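Local coordinates for universal stress protein (Archaeoglobus fulgidus, PDB 6HCD) that is of unknown function but belongs to the universal stress protein A family, and so probably takes part in the cell's response to stress, at residues V58-P63 with I74-T79; M25-A30 with E47-R52; R40-A45 with L80-S85. One frame throughout, in Å; residues are numbered along the deposited sequence.

In the fold
All three contacts lie within one alpha/beta fold and share its elements. Contact 1 sets helix 70-89 on strand 56-62, contact 2 sets helix 36-52 on strand 27-30, and contact 3 joins the two helices to each other; the two strands are neighbours in the parallel part of the sheet, linked by the probable Val-59 N to Val-29 O hydrogen bond. Contacts 2 and 3 are buried, contact 1 only partly so. Across each pair of segments the meeting is apolar, but the surroundings differ: contact 1 places a histidine beside an unidentified bound molecule, probably from the crystallisation liquor, contact 2 borders a charged subunit interface, and contact 3 is a hydrocarbon contact between helices.

Contact 1: residues V58-P63 with I74-T79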
ATOM      1  N   VAL A  58      14.663   7.368  -3.012  1.00 11.87           N
ATOM      2  CA  VAL A  58      13.713   7.959  -3.918  1.00 11.98           C
ATOM      3  C   VAL A  58      14.102   7.547  -5.337  1.00 12.98           C
ATOM      4  O   VAL A  58      15.240   7.791  -5.757  1.00 12.92           O
ATOM      5  CB  VAL A  58      13.684   9.497  -3.797  1.00 13.63           C
ATOM      6  CG1 VAL A  58      12.581  10.078  -4.639  1.00 18.03           C
ATOM      7  CG2 VAL A  58      13.545   9.977  -2.367  1.00 16.19           C
ATOM      8  N   VAL A  59      13.151   6.960  -6.075  1.00 11.78           N
ATOM      9  CA  VAL A  59      13.452   6.444  -7.412  1.00 12.88           C
ATOM     10  C   VAL A  59      12.559   7.111  -8.453  1.00 12.66           C
ATOM     11  O   VAL A  59      11.384   7.463  -8.183  1.00 12.56           O
ATOM     12  CB  VAL A  59      13.314   4.920  -7.489  1.00 14.65           C
ATOM     13  CG1 VAL A  59      14.251   4.265  -6.499  1.00 16.62           C
ATOM     14  CG2 VAL A  59      11.881   4.461  -7.262  1.00 21.89           C
ATOM     15  N   HIS A  60      13.138   7.279  -9.643  1.00 12.87           N
ATOM     16  CA  HIS A  60      12.414   7.611 -10.852  1.00 17.86           C
ATOM     17  C   HIS A  60      13.048   6.829 -12.010  1.00 13.51           C
ATOM     18  O   HIS A  60      14.258   6.790 -12.109  1.00 13.94           O
ATOM     19  CB  HIS A  60      12.432   9.118 -11.136  1.00 17.38           C
ATOM     20  CG  HIS A  60      11.595   9.467 -12.314  1.00 19.24           C
ATOM     21  ND1 HIS A  60      10.258   9.788 -12.198  1.00 26.18           N
ATOM     22  CD2 HIS A  60      11.889   9.533 -13.631  1.00 27.11           C
ATOM     23  CE1 HIS A  60       9.760  10.053 -13.394  1.00 24.84           C
ATOM     24  NE2 HIS A  60      10.745   9.899 -14.297  1.00 22.23           N
ATOM     25  N   SER A  61      12.204   6.243 -12.866  1.00 16.01           N
ATOM     26  CA  SER A  61      12.597   5.322 -13.922  1.00 20.02           C
ATOM     27  C   SER A  61      12.383   5.949 -15.303  1.00 19.95           C
ATOM     28  O   SER A  61      11.307   6.472 -15.571  1.00 20.49           O
ATOM     29  CB  SER A  61      11.821   4.042 -13.796  1.00 22.54           C
ATOM     30  OG  SER A  61      12.034   3.204 -14.931  1.00 18.92           O
ATOM     31  N   LEU A  62      13.402   5.862 -16.171  1.00 17.62           N
ATOM     32  CA  LEU A  62      13.312   6.168 -17.615  1.00 20.50           C
ATOM     33  C   LEU A  62      13.892   5.005 -18.416  1.00 21.62           C
ATOM     34  O   LEU A  62      14.814   4.343 -17.948  1.00 24.17           O
ATOM     35  CB  LEU A  62      14.113   7.436 -17.931  1.00 24.06           C
ATOM     36  CG  LEU A  62      13.747   8.683 -17.131  1.00 36.77           C
ATOM     37  CD1 LEU A  62      14.839   9.707 -17.259  1.00 32.46           C
ATOM     38  CD2 LEU A  62      12.407   9.225 -17.583  1.00 48.07           C
ATOM     39  N   PRO A  63      13.410   4.727 -19.655  1.00 35.46           N
ATOM     40  CA  PRO A  63      13.962   3.630 -20.464  1.00 50.57           C
ATOM     41  C   PRO A  63      15.434   3.820 -20.872  1.00 33.20           C
ATOM     42  O   PRO A  63      16.251   2.916 -20.659  1.00 36.14           O
ATOM     43  CB  PRO A  63      13.068   3.577 -21.710  1.00 73.47           C
ATOM     44  CG  PRO A  63      11.821   4.341 -21.321  1.00 39.11           C
ATOM     45  CD  PRO A  63      12.279   5.390 -20.319  1.00 41.32           C
ATOM     46  N   ILE A  74      16.978  15.472 -17.226  1.00 26.79           N
ATOM     47  CA  ILE A  74      17.227  16.657 -16.396  1.00 40.15           C
ATOM     48  C   ILE A  74      16.071  16.805 -15.408  1.00 25.77           C
ATOM     49  O   ILE A  74      16.299  16.943 -14.219  1.00 23.35           O
ATOM     50  CB  ILE A  74      17.412  17.932 -17.257  1.00 34.47           C
ATOM     51  CG1 ILE A  74      18.648  17.852 -18.156  1.00 60.02           C
ATOM     52  CG2 ILE A  74      17.454  19.178 -16.388  1.00 45.57           C
ATOM     53  CD1 ILE A  74      19.911  17.469 -17.429  1.00 61.80           C
ATOM     54  N   GLU A  75      14.837  16.807 -15.920  1.00 24.26           N
ATOM     55  CA  GLU A  75      13.639  16.972 -15.101  1.00 27.99           C
ATOM     56  C   GLU A  75      13.592  15.866 -14.035  1.00 21.25           C
ATOM     57  O   GLU A  75      13.280  16.119 -12.891  1.00 21.06           O
ATOM     58  CB  GLU A  75      12.375  16.949 -15.964  1.00 30.90           C
ATOM     59  CG  GLU A  75      11.141  17.450 -15.234  1.00 64.19           C
ATOM     60  CD  GLU A  75       9.900  17.620 -16.094  1.00 86.89           C
ATOM     61  OE1 GLU A  75       9.711  16.810 -17.023  1.00 70.49           O
ATOM     62  OE2 GLU A  75       9.125  18.567 -15.835  1.00 90.77           O
ATOM     63  N   ALA A  76      13.892  14.625 -14.421  1.00 20.45           N
ATOM     64  CA  ALA A  76      13.827  13.515 -13.478  1.00 21.62           C
ATOM     65  C   ALA A  76      14.856  13.721 -12.353  1.00 20.58           C
ATOM     66  O   ALA A  76      14.553  13.525 -11.188  1.00 22.75           O
ATOM     67  CB  ALA A  76      14.027  12.220 -14.205  1.00 25.25           C
ATOM     68  N   LYS A  77      16.063  14.159 -12.711  1.00 21.01           N
ATOM     69  CA  LYS A  77      17.132  14.431 -11.728  1.00 25.46           C
ATOM     70  C   LYS A  77      16.700  15.557 -10.774  1.00 27.63           C
ATOM     71  O   LYS A  77      16.947  15.490  -9.568  1.00 22.74           O
ATOM     72  CB  LYS A  77      18.439  14.766 -12.456  1.00 29.66           C
ATOM     73  CG  LYS A  77      19.519  15.448 -11.630  1.00 47.58           C
ATOM     74  CD  LYS A  77      20.161  14.546 -10.607  1.00 80.37           C
ATOM     75  CE  LYS A  77      21.204  15.274  -9.786  1.00101.08           C
ATOM     76  NZ  LYS A  77      20.586  16.040  -8.677  1.00 89.03           N
ATOM     77  N   GLU A  78      16.076  16.599 -11.330  1.00 25.28           N
ATOM     78  CA  GLU A  78      15.568  17.730 -10.549  1.00 29.03           C
ATOM     79  C   GLU A  78      14.476  17.238  -9.594  1.00 23.01           C
ATOM     80  O   GLU A  78      14.446  17.627  -8.437  1.00 22.92           O
ATOM     81  CB  GLU A  78      15.036  18.837 -11.469  1.00 31.33           C
ATOM     82  CG  GLU A  78      16.113  19.735 -12.052  1.00 62.39           C
ATOM     83  CD  GLU A  78      15.585  20.961 -12.785  1.00 48.42           C
ATOM     84  OE1 GLU A  78      14.830  21.742 -12.164  1.00138.58           O
ATOM     85  OE2 GLU A  78      15.932  21.136 -13.976  1.00 59.98           O
ATOM     86  N   THR A  79      13.580  16.375 -10.078  1.00 18.81           N
ATOM     87  CA  THR A  79      12.514  15.809  -9.255  1.00 16.47           C
ATOM     88  C   THR A  79      13.120  15.045  -8.070  1.00 15.56           C
ATOM     89  O   THR A  79      12.658  15.185  -6.948  1.00 16.14           O
ATOM     90  CB  THR A  79      11.596  14.899 -10.082  1.00 19.60           C
ATOM     91  OG1 THR A  79      11.005  15.716 -11.088  1.00 19.12           O
ATOM     92  CG2 THR A  79      10.547  14.179  -9.263  1.00 16.93           C
TER
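His-60 and Leu-62, two residues apart on one side of strand 56-62, both meet the methyl of Ala-76 on helix 70-89. The imidazole does most of the work: CD2 of His-60 comes within 3.5 Å of Ala-76 CB, and NE2 lies 4.0 Å from the same carbon. The methyl approaches the ring obliquely. With CG of His-60 anti to the backbone N (chi1 -175°) and the ring turned crosswise (chi2 90°), the CD2 side faces the helix while ND1, on the other side of the ring, donates to the carbonyl O of Val-31. That bond would fix the rotation of the ring. Leu-62 approaches Ala-76 with one branch, CD1, 4.0 Å from the methyl, and its other branch, CD2, lies at the edge of the imidazole, in the ring plane. One turn along the helix, Thr-79 OG1 bonds back to Glu-75 O at 2.9 Å, coming from above the carbonyl plane, and so ties its hydroxyl to its own helix. Within the beta-alpha-beta unit of strand 56-62, helix 70-89 and strand 94-100, the small alanine lets the helix sit close to the imidazole. The contact itself is apolar, leaving the polar chemistry of His-60 to Val-31 and its surroundings, where an unidentified molecule, probably from the crystallisation liquor, lies close by.

Contact 2: residues M25-A30 with E47-R52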
HETATM    1  N   MSE A  25      17.227  -2.188   5.536  1.00 30.64           N
HETATM    2  CA  MSE A  25      16.193  -2.318   4.530  1.00 27.95           C
HETATM    3  C   MSE A  25      15.543  -0.939   4.391  1.00 23.26           C
HETATM    4  O   MSE A  25      14.862  -0.456   5.302  1.00 23.08           O
HETATM    5  CB  MSE A  25      15.219  -3.353   5.028  1.00 27.92           C
HETATM    6  CG  MSE A  25      15.933  -4.706   5.100  1.00 41.94           C
HETATM    7 SE   MSE A  25      14.668  -6.074   5.678  1.00 53.23          SE
HETATM    8  CE  MSE A  25      14.000  -5.307   7.375  1.00 39.86           C
ATOM      9  N   PRO A  26      15.725  -0.249   3.249  1.00 20.88           N
ATOM     10  CA  PRO A  26      15.172   1.099   3.096  1.00 19.53           C
ATOM     11  C   PRO A  26      13.663   1.116   2.807  1.00 18.44           C
ATOM     12  O   PRO A  26      13.063   0.075   2.402  1.00 18.51           O
ATOM     13  CB  PRO A  26      15.929   1.621   1.873  1.00 18.93           C
ATOM     14  CG  PRO A  26      16.184   0.379   1.036  1.00 19.24           C
ATOM     15  CD  PRO A  26      16.426  -0.733   2.044  1.00 20.77           C
ATOM     16  N   ILE A  27      13.080   2.307   2.956  1.00 17.66           N
ATOM     17  CA  ILE A  27      11.803   2.631   2.351  1.00 16.70           C
ATOM     18  C   ILE A  27      12.105   3.122   0.927  1.00 15.79           C
ATOM     19  O   ILE A  27      12.916   4.035   0.756  1.00 15.66           O
ATOM     20  CB  ILE A  27      11.072   3.716   3.180  1.00 16.64           C
ATOM     21  CG1 ILE A  27      10.708   3.248   4.591  1.00 17.92           C
ATOM     22  CG2 ILE A  27       9.856   4.259   2.444  1.00 15.89           C
ATOM     23  CD1 ILE A  27       9.669   2.143   4.615  1.00 18.55           C
ATOM     24  N   VAL A  28      11.441   2.545  -0.076  1.00 15.47           N
ATOM     25  CA  VAL A  28      11.579   2.985  -1.463  1.00 14.96           C
ATOM     26  C   VAL A  28      10.347   3.816  -1.812  1.00 14.57           C
ATOM     27  O   VAL A  28       9.233   3.379  -1.563  1.00 14.80           O
ATOM     28  CB  VAL A  28      11.725   1.790  -2.425  1.00 15.24           C
ATOM     29  CG1 VAL A  28      11.558   2.184  -3.884  1.00 15.05           C
ATOM     30  CG2 VAL A  28      13.043   1.071  -2.202  1.00 15.89           C
ATOM     31  N   VAL A  29      10.563   5.004  -2.376  1.00 14.31           N
ATOM     32  CA  VAL A  29       9.475   5.855  -2.782  1.00 14.55           C
ATOM     33  C   VAL A  29       9.664   6.173  -4.269  1.00 16.19           C
ATOM     34  O   VAL A  29      10.742   6.562  -4.696  1.00 14.97           O
ATOM     35  CB  VAL A  29       9.360   7.109  -1.893  1.00 17.05           C
ATOM     36  CG1 VAL A  29      10.631   7.933  -1.864  1.00 15.26           C
ATOM     37  CG2 VAL A  29       8.172   7.950  -2.302  1.00 23.06           C
ATOM     38  N   ALA A  30       8.619   5.912  -5.065  1.00 15.12           N
ATOM     39  CA  ALA A  30       8.606   6.202  -6.480  1.00 15.89           C
ATOM     40  C   ALA A  30       7.907   7.550  -6.699  1.00 16.62           C
ATOM     41  O   ALA A  30       6.787   7.736  -6.263  1.00 17.51           O
ATOM     42  CB  ALA A  30       7.915   5.093  -7.224  1.00 16.25           C
ATOM     43  N   GLU A  47       7.844   9.623   7.202  1.00 12.89           N
ATOM     44  CA  GLU A  47       7.321   9.256   8.503  1.00 14.65           C
ATOM     45  C   GLU A  47       7.592   7.764   8.750  1.00 13.12           C
ATOM     46  O   GLU A  47       8.032   7.392   9.836  1.00 12.93           O
ATOM     47  CB  GLU A  47       5.843   9.639   8.584  1.00 18.39           C
ATOM     48  CG  GLU A  47       5.141   9.185   9.847  1.00 18.57           C
ATOM     49  CD  GLU A  47       3.652   9.484   9.883  1.00 27.05           C
ATOM     50  OE1 GLU A  47       2.879   9.055   8.975  1.00 32.32           O
ATOM     51  OE2 GLU A  47       3.262  10.132  10.832  1.00 34.15           O
ATOM     52  N   GLU A  48       7.353   6.918   7.741  1.00 13.18           N
ATOM     53  CA  GLU A  48       7.659   5.487   7.834  1.00 15.84           C
ATOM     54  C   GLU A  48       9.148   5.293   8.188  1.00 14.29           C
ATOM     55  O   GLU A  48       9.503   4.485   9.044  1.00 14.72           O
ATOM     56  CB  GLU A  48       7.337   4.794   6.507  1.00 13.01           C
ATOM     57  CG  GLU A  48       5.868   4.521   6.299  1.00 15.88           C
ATOM     58  CD  GLU A  48       5.346   3.276   6.988  1.00 18.52           C
ATOM     59  OE1 GLU A  48       6.163   2.503   7.490  1.00 19.53           O
ATOM     60  OE2 GLU A  48       4.121   3.111   7.046  1.00 16.37           O
ATOM     61  N   ALA A  49      10.015   6.052   7.514  1.00 17.17           N
ATOM     62  CA  ALA A  49      11.466   5.947   7.656  1.00 20.12           C
ATOM     63  C   ALA A  49      11.901   6.403   9.058  1.00 19.38           C
ATOM     64  O   ALA A  49      12.738   5.753   9.674  1.00 20.05           O
ATOM     65  CB  ALA A  49      12.141   6.770   6.582  1.00 20.04           C
ATOM     66  N   ARG A  50      11.345   7.528   9.535  1.00 15.02           N
ATOM     67  CA  ARG A  50      11.624   8.064  10.880  1.00 22.14           C
ATOM     68  C   ARG A  50      11.241   7.045  11.956  1.00 21.34           C
ATOM     69  O   ARG A  50      11.975   6.851  12.904  1.00 21.70           O
ATOM     70  CB  ARG A  50      10.832   9.341  11.159  1.00 25.75           C
ATOM     71  CG  ARG A  50      11.418  10.596  10.523  1.00 37.14           C
ATOM     72  CD  ARG A  50      10.756  11.860  11.060  1.00 44.49           C
ATOM     73  NE  ARG A  50       9.344  11.730  11.399  1.00 41.90           N
ATOM     74  CZ  ARG A  50       8.329  12.179  10.656  1.00 33.27           C
ATOM     75  NH1 ARG A  50       8.561  12.791   9.502  1.00 27.53           N
ATOM     76  NH2 ARG A  50       7.095  12.046  11.116  1.00 24.85           N
ATOM     77  N   LEU A  51      10.058   6.444  11.815  1.00 15.93           N
ATOM     78  CA  LEU A  51       9.557   5.463  12.778  1.00 20.65           C
ATOM     79  C   LEU A  51      10.477   4.238  12.827  1.00 17.83           C
ATOM     80  O   LEU A  51      10.740   3.721  13.905  1.00 20.39           O
ATOM     81  CB  LEU A  51       8.131   5.049  12.399  1.00 19.47           C
ATOM     82  CG  LEU A  51       7.050   6.102  12.619  1.00 24.17           C
ATOM     83  CD1 LEU A  51       5.746   5.655  11.990  1.00 21.59           C
ATOM     84  CD2 LEU A  51       6.866   6.386  14.103  1.00 26.45           C
ATOM     85  N   ARG A  52      10.968   3.795  11.662  1.00 17.72           N
ATOM     86  CA  ARG A  52      11.699   2.538  11.540  1.00 20.42           C
ATOM     87  C   ARG A  52      13.208   2.757  11.690  1.00 29.10           C
ATOM     88  O   ARG A  52      13.933   1.798  11.914  1.00 18.61           O
ATOM     89  CB  ARG A  52      11.371   1.868  10.204  1.00 22.27           C
ATOM     90  CG  ARG A  52       9.923   1.421  10.074  1.00 16.96           C
ATOM     91  CD  ARG A  52       9.548   1.148   8.630  1.00 15.31           C
ATOM     92  NE  ARG A  52       8.141   0.854   8.453  1.00 14.91           N
ATOM     93  CZ  ARG A  52       7.583  -0.333   8.634  1.00 14.95           C
ATOM     94  NH1 ARG A  52       8.308  -1.358   9.049  1.00 16.85           N
ATOM     95  NH2 ARG A  52       6.303  -0.496   8.370  1.00 14.99           N
TER
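Strand 27-30 and helix 47-52 run almost exactly antiparallel, at 174°, with their axes 9.4 Å apart at closest approach, and Ile-27 stands opposite Ala-49, their CA atoms being nearest across the two segments. Ile-27 carries the strand's whole share of the contact. Its CG1 branch is anti to the carbonyl carbon (chi1 -64°) and reaches the helix, where CG1 lies 4.1 Å from the backbone N of Ala-49 and 4.3 Å from its CB. The terminal CD1 rests against two longer side chains, 4.0 Å from Glu-48 CB and 4.1 Å from Arg-52 CD, and Ile-27 crosses each of them at about a right angle. The nearest contacts are to the aliphatic parts of the charged residues; their polar ends pair one helical turn apart. Arg-52 grips Glu-48 OE1 side-on with two nitrogens, NE at 2.7 Å and NH2 at 3.1 Å, the oxygen lying in the guanidinium plane. The NE bond is the straighter of the two, 161° at the hydrogen. Arg-52 also forms salt bridges to Glu-47 and Glu-48 of the second subunit, which would offset the close approach of the two Glu-48 carboxylates across the interface. Without the guanidinium, as with an alanine here, Glu-48 would probably lose its intrachain partner, Ile-27 CD1 its cover on one side, and the facing carboxylates part of their compensation. A helix running back against its strand, joined to it by an isoleucine resting on an alanine and on the aliphatic stems of a glutamate and an arginine, is the first half of the right-handed beta-alpha-beta crossover, here strand 27-30, helix 36-52 and strand 56-62, characteristic of the universal stress protein fold.

Contact 3: residues R40-A45 with L80-S85; sequences RVLRFA and LSWAVS
Two helices of consecutive beta-alpha-beta units, 36-52 and 70-89, pack against each other here through the side chain of Leu-42, which meets Ala-83 and Trp-82. Leu-42 CG is anti to the carbonyl carbon (chi1 -72°), which carries both methyls towards the neighbouring helix. Both branches press on the alanine methyl from the same side: CD1 is 3.6 Å from Ala-83 CB and CD2 3.8 Å. CD1 also reaches the backbone, 3.6 Å from Ala-83 CA, so the leucine rests on the helix backbone as well as on the alanine methyl. Trp-82 adds to the same methyl from farther round the helix. Its CG is anti to the backbone N (chi1 166°), and the indole extends across to helix 36-52, where the six-membered ring meets Leu-42 CD1 obliquely, with CZ3 at 3.7 Å and CH2 at 4.0 Å. The carbonyl O of Trp-82 is bonded by Ser-85 OG at 2.8 Å, a link internal to helix 70-89. Towards the sheet, Leu-42 also packs on Val-29 and Val-31, and Ala-83 on Val-58, which makes the contact continuous with the core between helices and strands. The contact is essentially hydrocarbon against hydrocarbon and aromatic carbon: close fit and burial hold the helices here, the short alanine allowing the leucine branches to come near the backbone while the indole touches CD1 obliquely.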
ATOM      1  N   ARG A  40       2.922  14.556  -0.758  1.00 14.21           N
ATOM      2  CA  ARG A  40       2.178  13.767   0.231  1.00 16.14           C
ATOM      3  C   ARG A  40       2.790  12.364   0.324  1.00 13.61           C
ATOM      4  O   ARG A  40       2.918  11.811   1.435  1.00 14.59           O
ATOM      5  CB  ARG A  40       0.688  13.685  -0.112  1.00 17.14           C
ATOM      6  CG  ARG A  40      -0.073  14.989   0.072  1.00 32.58           C
ATOM      7  CD  ARG A  40      -1.573  14.841  -0.133  1.00 26.91           C
ATOM      8  NE  ARG A  40      -1.921  14.359  -1.464  1.00 23.61           N
ATOM      9  CZ  ARG A  40      -2.209  15.131  -2.509  1.00 26.90           C
ATOM     10  NH1 ARG A  40      -2.124  16.452  -2.426  1.00 23.14           N
ATOM     11  NH2 ARG A  40      -2.607  14.564  -3.637  1.00 20.69           N
ATOM     12  N   VAL A  41       3.157  11.809  -0.839  1.00 13.71           N
ATOM     13  CA  VAL A  41       3.808  10.497  -0.939  1.00 12.75           C
ATOM     14  C   VAL A  41       5.103  10.521  -0.125  1.00 12.86           C
ATOM     15  O   VAL A  41       5.363   9.633   0.691  1.00 11.87           O
ATOM     16  CB  VAL A  41       4.046  10.101  -2.407  1.00 13.15           C
ATOM     17  CG1 VAL A  41       4.967   8.891  -2.529  1.00 13.17           C
ATOM     18  CG2 VAL A  41       2.726   9.808  -3.124  1.00 14.21           C
ATOM     19  N   LEU A  42       5.907  11.561  -0.344  1.00 15.30           N
ATOM     20  CA  LEU A  42       7.223  11.699   0.291  1.00 17.97           C
ATOM     21  C   LEU A  42       7.078  11.912   1.798  1.00 13.55           C
ATOM     22  O   LEU A  42       7.843  11.360   2.553  1.00 12.15           O
ATOM     23  CB  LEU A  42       7.972  12.861  -0.362  1.00 12.96           C
ATOM     24  CG  LEU A  42       8.481  12.599  -1.774  1.00 13.51           C
ATOM     25  CD1 LEU A  42       8.790  13.906  -2.492  1.00 13.49           C
ATOM     26  CD2 LEU A  42       9.686  11.677  -1.772  1.00 16.10           C
ATOM     27  N   ARG A  43       6.108  12.730   2.222  1.00 14.34           N
ATOM     28  CA  ARG A  43       5.875  12.983   3.644  1.00 14.80           C
ATOM     29  C   ARG A  43       5.507  11.668   4.351  1.00 13.86           C
ATOM     30  O   ARG A  43       5.990  11.406   5.453  1.00 13.01           O
ATOM     31  CB  ARG A  43       4.801  14.059   3.846  1.00 18.86           C
ATOM     32  CG  ARG A  43       5.295  15.457   3.515  1.00 28.10           C
ATOM     33  CD  ARG A  43       4.448  16.563   4.120  1.00 39.23           C
ATOM     34  NE  ARG A  43       3.117  16.581   3.541  1.00 41.79           N
ATOM     35  CZ  ARG A  43       2.773  17.294   2.470  1.00 54.12           C
ATOM     36  NH1 ARG A  43       3.672  18.052   1.865  1.00 41.86           N
ATOM     37  NH2 ARG A  43       1.540  17.240   2.003  1.00 31.18           N
ATOM     38  N   PHE A  44       4.674  10.839   3.717  1.00 12.86           N
ATOM     39  CA  PHE A  44       4.284   9.556   4.338  1.00 12.84           C
ATOM     40  C   PHE A  44       5.496   8.618   4.422  1.00 13.00           C
ATOM     41  O   PHE A  44       5.706   7.973   5.444  1.00 14.51           O
ATOM     42  CB  PHE A  44       3.146   8.862   3.583  1.00 13.42           C
ATOM     43  CG  PHE A  44       2.503   7.756   4.381  1.00 13.01           C
ATOM     44  CD1 PHE A  44       3.036   6.477   4.375  1.00 13.17           C
ATOM     45  CD2 PHE A  44       1.393   8.006   5.168  1.00 15.19           C
ATOM     46  CE1 PHE A  44       2.441   5.465   5.108  1.00 13.39           C
ATOM     47  CE2 PHE A  44       0.793   6.989   5.893  1.00 19.09           C
ATOM     48  CZ  PHE A  44       1.322   5.722   5.863  1.00 15.97           C
ATOM     49  N   ALA A  45       6.269   8.546   3.328  1.00 11.90           N
ATOM     50  CA  ALA A  45       7.488   7.753   3.255  1.00 12.14           C
ATOM     51  C   ALA A  45       8.491   8.175   4.341  1.00 13.23           C
ATOM     52  O   ALA A  45       9.101   7.318   4.981  1.00 12.86           O
ATOM     53  CB  ALA A  45       8.081   7.853   1.873  1.00 11.08           C
ATOM     54  N   LEU A  80      14.157  14.243  -8.321  1.00 15.38           N
ATOM     55  CA  LEU A  80      14.768  13.420  -7.263  1.00 15.49           C
ATOM     56  C   LEU A  80      15.480  14.300  -6.231  1.00 16.93           C
ATOM     57  O   LEU A  80      15.446  14.024  -5.034  1.00 13.09           O
ATOM     58  CB  LEU A  80      15.756  12.434  -7.894  1.00 16.66           C
ATOM     59  CG  LEU A  80      15.119  11.316  -8.711  1.00 20.09           C
ATOM     60  CD1 LEU A  80      16.173  10.472  -9.352  1.00 21.44           C
ATOM     61  CD2 LEU A  80      14.213  10.480  -7.864  1.00 23.32           C
ATOM     62  N   SER A  81      16.162  15.346  -6.711  1.00 15.76           N
ATOM     63  CA  SER A  81      16.852  16.281  -5.841  1.00 17.39           C
ATOM     64  C   SER A  81      15.844  16.985  -4.922  1.00 15.83           C
ATOM     65  O   SER A  81      16.040  17.132  -3.721  1.00 17.84           O
ATOM     66  CB  SER A  81      17.675  17.253  -6.660  1.00 23.49           C
ATOM     67  OG  SER A  81      18.231  18.244  -5.815  1.00 33.14           O
ATOM     68  N   TRP A  82      14.748  17.446  -5.516  1.00 18.71           N
ATOM     69  CA  TRP A  82      13.639  18.062  -4.791  1.00 16.20           C
ATOM     70  C   TRP A  82      13.063  17.070  -3.775  1.00 15.30           C
ATOM     71  O   TRP A  82      12.828  17.392  -2.624  1.00 17.34           O
ATOM     72  CB  TRP A  82      12.592  18.530  -5.798  1.00 17.77           C
ATOM     73  CG  TRP A  82      11.264  18.885  -5.219  1.00 16.65           C
ATOM     74  CD1 TRP A  82      10.900  20.085  -4.685  1.00 21.96           C
ATOM     75  CD2 TRP A  82      10.085  18.058  -5.198  1.00 18.31           C
ATOM     76  NE1 TRP A  82       9.583  20.057  -4.318  1.00 19.80           N
ATOM     77  CE2 TRP A  82       9.059  18.821  -4.601  1.00 23.64           C
ATOM     78  CE3 TRP A  82       9.807  16.742  -5.596  1.00 29.13           C
ATOM     79  CZ2 TRP A  82       7.774  18.305  -4.400  1.00 18.45           C
ATOM     80  CZ3 TRP A  82       8.552  16.230  -5.372  1.00 19.22           C
ATOM     81  CH2 TRP A  82       7.554  16.992  -4.759  1.00 17.69           C
ATOM     82  N   ALA A  83      12.815  15.843  -4.219  1.00 13.24           N
ATOM     83  CA  ALA A  83      12.199  14.825  -3.366  1.00 12.92           C
ATOM     84  C   ALA A  83      13.066  14.552  -2.134  1.00 12.45           C
ATOM     85  O   ALA A  83      12.542  14.446  -1.043  1.00 12.17           O
ATOM     86  CB  ALA A  83      11.943  13.568  -4.168  1.00 14.16           C
ATOM     87  N   VAL A  84      14.382  14.410  -2.314  1.00 13.11           N
ATOM     88  CA  VAL A  84      15.303  14.152  -1.198  1.00 14.59           C
ATOM     89  C   VAL A  84      15.297  15.339  -0.219  1.00 16.52           C
ATOM     90  O   VAL A  84      15.387  15.147   0.997  1.00 14.02           O
ATOM     91  CB  VAL A  84      16.719  13.808  -1.708  1.00 17.58           C
ATOM     92  CG1 VAL A  84      17.788  13.993  -0.626  1.00 26.06           C
ATOM     93  CG2 VAL A  84      16.762  12.399  -2.316  1.00 23.13           C
ATOM     94  N   SER A  85      15.161  16.574  -0.731  1.00 17.29           N
ATOM     95  CA  SER A  85      15.102  17.743   0.140  1.00 15.68           C
ATOM     96  C   SER A  85      13.845  17.667   1.023  1.00 15.32           C
ATOM     97  O   SER A  85      13.896  17.979   2.201  1.00 21.20           O
ATOM     98  CB  SER A  85      15.229  19.040  -0.651  1.00 16.40           C
ATOM     99  OG  SER A  85      13.988  19.445  -1.203  1.00 16.49           O
TER